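Local atomic coordinates of tRNA threonylcarbamoyladenosine biosynthesis protein TsaE (Haemophilus influenzae, PDB entry 1HTW), a protein that is required for adding a threonylcarbamoyl group to adenosine 37 of tRNAs that read codons beginning with adenine, and binds ATP and magnesium. Residues E23-L28 with R51-G56; L142-N147 with N151-F156. All coordinates share one frame; numbering follows the deposited sequence.

Interaction 1. Residues E23-L28 with R51-G56; sequences EILLKL and RGMLQG
The carboxylate of Glu23 is the flat group whose end comes near the other helix: its OE2 lies 4.5 Å from the carbonyl oxygen of Gly56, too far for a bond, and two acceptors would not attract. Lys19, outside both segments, is a partner of each: its NZ hydrogen-bonds to Gly56 O and makes a long, weak ion pair with Glu23 OE2, which is consistent with an acid here. On helix 46-56, the NH1 of Arg51 gives a hydrogen bond of 3.0 Å to OE1 of Gln55, one turn on, arriving in the amide's carbonyl plane on a lone pair, while the oxygen lies only 14° out of the guanidinium plane. The other terminal nitrogen, Arg51 NH2, forms a salt bridge with Glu11, an ATP-binding residue, and Gln55 NE2 is taken up by Gly61 O.

The apolar part of the contact is a single touch, the tip of Leu25 on the tip of Met53, with CD1 3.8 Å from CE. Leu25 already projects toward helix 46-56 from its CB. Met53 does not, and reaches across by its length: the chain runs extended to the sulfur and then bends at chi3 (72°), which swings the terminal methyl to the leucine. An unbranched, flexible methionine suits helices whose nearest CA atoms, those of Glu23 and Met53, are 8.0 Å apart. Only 82 Å² is buried in all.

Both buried side chains also rest on strand 109-113, Leu25 on Ile109 and Met53 on Leu111, while Met53 further touches Phe21 and Ala22 of helix 11-28. Leu25 has Ile152 of helix 147-155 as another neighbour. The contact therefore joins the helix that follows the P-loop to helix 11-28, against strand 109-113 of the central sheet.

Interaction 2. Residues L142-N147 with N151-F156; sequences LIAQTN and NIISAF
A strand and the helix that follows it pack together here: chain 142-144, the end of an inner strand of the sheet, turns through 145-146 into helix 147-155, which folds back over the strand. The segment axes approach to 8.5 Å and their directions differ by 138°, so helix and strand run roughly antiparallel.

Ile153 is the main link. Its CG1 branch stands beside the backbone N (chi1 -80°) and carries CD1 straight onto the strand, 3.4 Å from Ala144 N and 3.5 Å from Leu142 O. The same methyl meets Ala144 CB at 3.7 Å. A small alanine suits this place because it lets the longer isoleucine come down close to the strand backbone. Three residues on, just past the helix, Phe156 meets Leu142: CD1 of the leucine approaches CE2 of the ring at 3.6 Å, the two side chains crossing at about a right angle. The ring also lies nearly parallel to that of Phe17, and Ile153 O sits at its edge, in plane.

The polar contact is at the start of the helix. Asn151 N donates to Asn147 O over 3.1 Å, an i to i+4 bond of the first turn. Thr146 is the N-cap; its OG1 accepts from Gly149 N and is also bonded to Asp126 OD1. The amides of Asn147 and Asn151 are turned 80° apart, with their ND2 atoms 3.6 Å from each other. Two donors have nothing to share, and no bond joins these groups.

The chemistry is thus divided. Aliphatic and aromatic groups hold the helix to the strand without directional demands, while at the more exposed end the Thr146 cap and the bond from Asn151 N to Asn147 O are consistent with a well-defined start of the helix.

Overall arrangement
Interactions 1 and 2 have centres 15 Å apart and meet through helix 11-28, which lies between helices 46-56 and 147-155. Leu25 links them: besides its part in interaction 1, its CD2 touches CD1 of Ile152, on the helix of interaction 2, at 3.6 Å. Ile152 CG1 also meets Leu28 CD1 at 3.5 Å, and Ile24 CD1 packs on Phe156 CD2 at 3.7 Å. Interaction 1 is nearer the nucleotide site: the side chain of Met53 is about 11 Å from the bound ADP and about 9 Å from the side chains of Lys46, which binds ATP, and Glu113, a magnesium ligand. In interaction 2 the side chain of Leu142 is about 13 Å from the ADP.

Interaction 1. Residues E23-L28 with R51-G56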
# COMPACT_ATOMS: atom_id res chain seq x y z
N GLU A 23 3.41 -1.80 10.58
CA GLU A 23 3.22 -1.81 12.03
C GLU A 23 2.53 -0.52 12.47
O GLU A 23 1.57 -0.59 13.28
CB GLU A 23 4.47 -2.09 12.79
CG GLU A 23 5.04 -3.51 12.64
CD GLU A 23 4.27 -4.52 13.47
OE1 GLU A 23 3.14 -4.20 13.92
OE2 GLU A 23 4.78 -5.64 13.69
N ILE A 24 2.92 0.61 11.86
CA ILE A 24 2.24 1.87 12.20
C ILE A 24 0.80 1.80 11.80
O ILE A 24 -0.11 2.15 12.59
CB ILE A 24 2.94 3.08 11.53
CG1 ILE A 24 4.25 3.36 12.26
CG2 ILE A 24 2.03 4.26 11.40
CD1 ILE A 24 5.07 4.41 11.50
N LEU A 25 0.47 1.31 10.60
CA LEU A 25 -0.93 1.20 10.17
C LEU A 25 -1.73 0.27 11.08
O LEU A 25 -2.91 0.62 11.34
CB LEU A 25 -1.01 0.70 8.72
CG LEU A 25 -0.27 1.49 7.67
CD1 LEU A 25 -0.68 0.93 6.28
CD2 LEU A 25 -0.67 2.96 7.73
N LEU A 26 -1.13 -0.82 11.56
CA LEU A 26 -1.93 -1.71 12.43
C LEU A 26 -2.18 -1.01 13.79
O LEU A 26 -3.32 -1.20 14.26
CB LEU A 26 -1.12 -2.97 12.79
CG LEU A 26 -0.96 -3.96 11.63
CD1 LEU A 26 -0.14 -5.16 12.14
CD2 LEU A 26 -2.32 -4.42 11.13
N LYS A 27 -1.18 -0.35 14.30
CA LYS A 27 -1.26 0.23 15.68
C LYS A 27 -2.27 1.37 15.70
O LYS A 27 -2.89 1.63 16.75
CB LYS A 27 0.09 0.80 16.07
CG LYS A 27 1.13 -0.23 16.54
CD LYS A 27 0.63 -1.02 17.75
CE LYS A 27 1.71 -1.97 18.24
NZ LYS A 27 1.18 -2.95 19.23
N LEU A 28 -2.46 2.04 14.56
CA LEU A 28 -3.45 3.11 14.53
C LEU A 28 -4.86 2.62 14.74
O LEU A 28 -5.72 3.38 15.23
CB LEU A 28 -3.35 3.95 13.24
CG LEU A 28 -2.08 4.81 13.23
CD1 LEU A 28 -1.76 5.29 11.81
CD2 LEU A 28 -2.29 6.03 14.13
N ARG A 51 5.49 -6.65 -0.10
CA ARG A 51 5.98 -7.88 0.55
C ARG A 51 6.58 -7.65 1.90
O ARG A 51 6.31 -8.36 2.90
CB ARG A 51 6.89 -8.64 -0.43
CG ARG A 51 7.64 -9.82 0.15
CD ARG A 51 8.52 -10.47 -0.98
NE ARG A 51 9.91 -10.15 -0.93
CZ ARG A 51 10.90 -10.40 -0.15
NH1 ARG A 51 10.80 -11.07 1.02
NH2 ARG A 51 12.12 -9.89 -0.43
N GLY A 52 7.41 -6.62 2.08
CA GLY A 52 8.01 -6.31 3.37
C GLY A 52 6.80 -5.94 4.37
O GLY A 52 7.01 -6.27 5.53
N MET A 53 5.85 -5.25 3.88
CA MET A 53 4.70 -4.86 4.80
C MET A 53 3.98 -6.14 5.25
O MET A 53 3.88 -6.35 6.47
CB MET A 53 3.77 -3.94 4.10
CG MET A 53 4.28 -2.52 3.67
SD MET A 53 3.14 -1.44 2.75
CE MET A 53 1.87 -0.97 4.19
N LEU A 54 3.65 -6.99 4.30
CA LEU A 54 2.79 -8.19 4.72
C LEU A 54 3.58 -9.21 5.45
O LEU A 54 3.16 -9.80 6.48
CB LEU A 54 2.17 -8.77 3.45
CG LEU A 54 1.22 -7.93 2.63
CD1 LEU A 54 0.86 -8.60 1.30
CD2 LEU A 54 -0.10 -7.74 3.40
N GLN A 55 4.79 -9.61 4.97
CA GLN A 55 5.61 -10.57 5.61
C GLN A 55 6.17 -10.02 6.90
O GLN A 55 6.45 -10.70 7.91
CB GLN A 55 6.77 -11.11 4.67
CG GLN A 55 6.13 -11.85 3.50
CD GLN A 55 7.24 -12.33 2.50
OE1 GLN A 55 8.31 -11.77 2.59
NE2 GLN A 55 6.95 -13.38 1.74
N GLY A 56 6.34 -8.66 6.88
CA GLY A 56 6.88 -7.98 8.08
C GLY A 56 5.91 -8.09 9.28
O GLY A 56 6.46 -8.18 10.39

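Interaction 2. Residues L142-N147 with N151-F156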
# COMPACT_ATOMS: atom_id res chain seq x y z
N LEU A 142 6.70 9.79 1.23
CA LEU A 142 5.30 9.52 1.66
C LEU A 142 4.62 10.90 1.77
O LEU A 142 5.16 11.84 2.39
CB LEU A 142 5.30 8.87 3.05
CG LEU A 142 5.81 7.47 3.24
CD1 LEU A 142 5.42 6.94 4.65
CD2 LEU A 142 5.25 6.53 2.21
N ILE A 143 3.46 11.00 1.20
CA ILE A 143 2.68 12.21 1.14
C ILE A 143 1.28 11.92 1.74
O ILE A 143 0.52 11.15 1.21
CB ILE A 143 2.57 12.75 -0.28
CG1 ILE A 143 3.99 13.00 -0.87
CG2 ILE A 143 1.84 14.10 -0.27
CD1 ILE A 143 3.90 13.43 -2.33
N ALA A 144 0.98 12.74 2.77
CA ALA A 144 -0.35 12.56 3.41
C ALA A 144 -1.40 13.25 2.56
O ALA A 144 -1.12 14.36 2.04
CB ALA A 144 -0.32 13.21 4.79
N GLN A 145 -2.56 12.62 2.41
CA GLN A 145 -3.64 13.23 1.65
C GLN A 145 -4.85 13.55 2.56
O GLN A 145 -5.66 14.39 2.19
CB GLN A 145 -4.16 12.28 0.56
CG GLN A 145 -4.41 12.95 -0.77
CD GLN A 145 -3.14 13.06 -1.60
OE1 GLN A 145 -3.20 12.91 -2.82
NE2 GLN A 145 -2.02 13.25 -0.93
N THR A 146 -4.91 12.84 3.66
CA THR A 146 -6.04 13.03 4.61
C THR A 146 -5.47 13.33 5.96
O THR A 146 -4.30 13.18 6.27
CB THR A 146 -6.89 11.75 4.70
OG1 THR A 146 -6.05 10.69 5.20
CG2 THR A 146 -7.54 11.37 3.39
N ASN A 147 -6.40 13.60 6.94
CA ASN A 147 -5.96 13.70 8.31
C ASN A 147 -5.33 12.42 8.81
O ASN A 147 -4.36 12.44 9.58
CB ASN A 147 -7.28 14.00 9.12
CG ASN A 147 -6.94 14.36 10.55
OD1 ASN A 147 -6.40 15.44 10.81
ND2 ASN A 147 -7.21 13.43 11.47
N ASN A 151 -1.53 11.69 10.45
CA ASN A 151 -1.25 10.91 11.63
C ASN A 151 -0.28 9.75 11.37
O ASN A 151 0.57 9.44 12.20
CB ASN A 151 -2.58 10.38 12.20
CG ASN A 151 -3.33 11.54 12.91
OD1 ASN A 151 -2.70 12.46 13.40
ND2 ASN A 151 -4.64 11.42 13.00
N ILE A 152 -0.39 9.17 10.17
CA ILE A 152 0.54 8.10 9.79
C ILE A 152 1.97 8.64 9.68
O ILE A 152 2.89 8.05 10.21
CB ILE A 152 0.14 7.44 8.47
CG1 ILE A 152 -1.15 6.62 8.63
CG2 ILE A 152 1.28 6.52 8.00
CD1 ILE A 152 -1.86 6.34 7.35
N ILE A 153 2.09 9.79 9.01
CA ILE A 153 3.42 10.37 8.84
C ILE A 153 4.02 10.82 10.16
O ILE A 153 5.21 10.59 10.41
CB ILE A 153 3.35 11.54 7.81
CG1 ILE A 153 3.34 10.87 6.42
CG2 ILE A 153 4.59 12.42 7.97
CD1 ILE A 153 3.13 11.82 5.26
N SER A 154 3.19 11.34 11.06
CA SER A 154 3.68 11.80 12.35
C SER A 154 4.19 10.62 13.17
O SER A 154 5.08 10.78 14.00
CB SER A 154 2.60 12.56 13.13
OG SER A 154 1.57 11.66 13.51
N ALA A 155 3.62 9.44 12.89
CA ALA A 155 4.05 8.25 13.65
C ALA A 155 5.46 7.83 13.35
O ALA A 155 6.11 7.12 14.14
CB ALA A 155 3.04 7.13 13.42
N PHE A 156 6.02 8.25 12.22
CA PHE A 156 7.36 7.87 11.83
C PHE A 156 8.45 8.52 12.66
O PHE A 156 9.61 8.06 12.63
CB PHE A 156 7.59 8.16 10.34
CG PHE A 156 7.08 7.02 9.49
CD1 PHE A 156 7.90 5.93 9.24
CD2 PHE A 156 5.80 7.04 8.97
CE1 PHE A 156 7.48 4.92 8.41
CE2 PHE A 156 5.39 6.04 8.10
CZ PHE A 156 6.21 4.95 7.88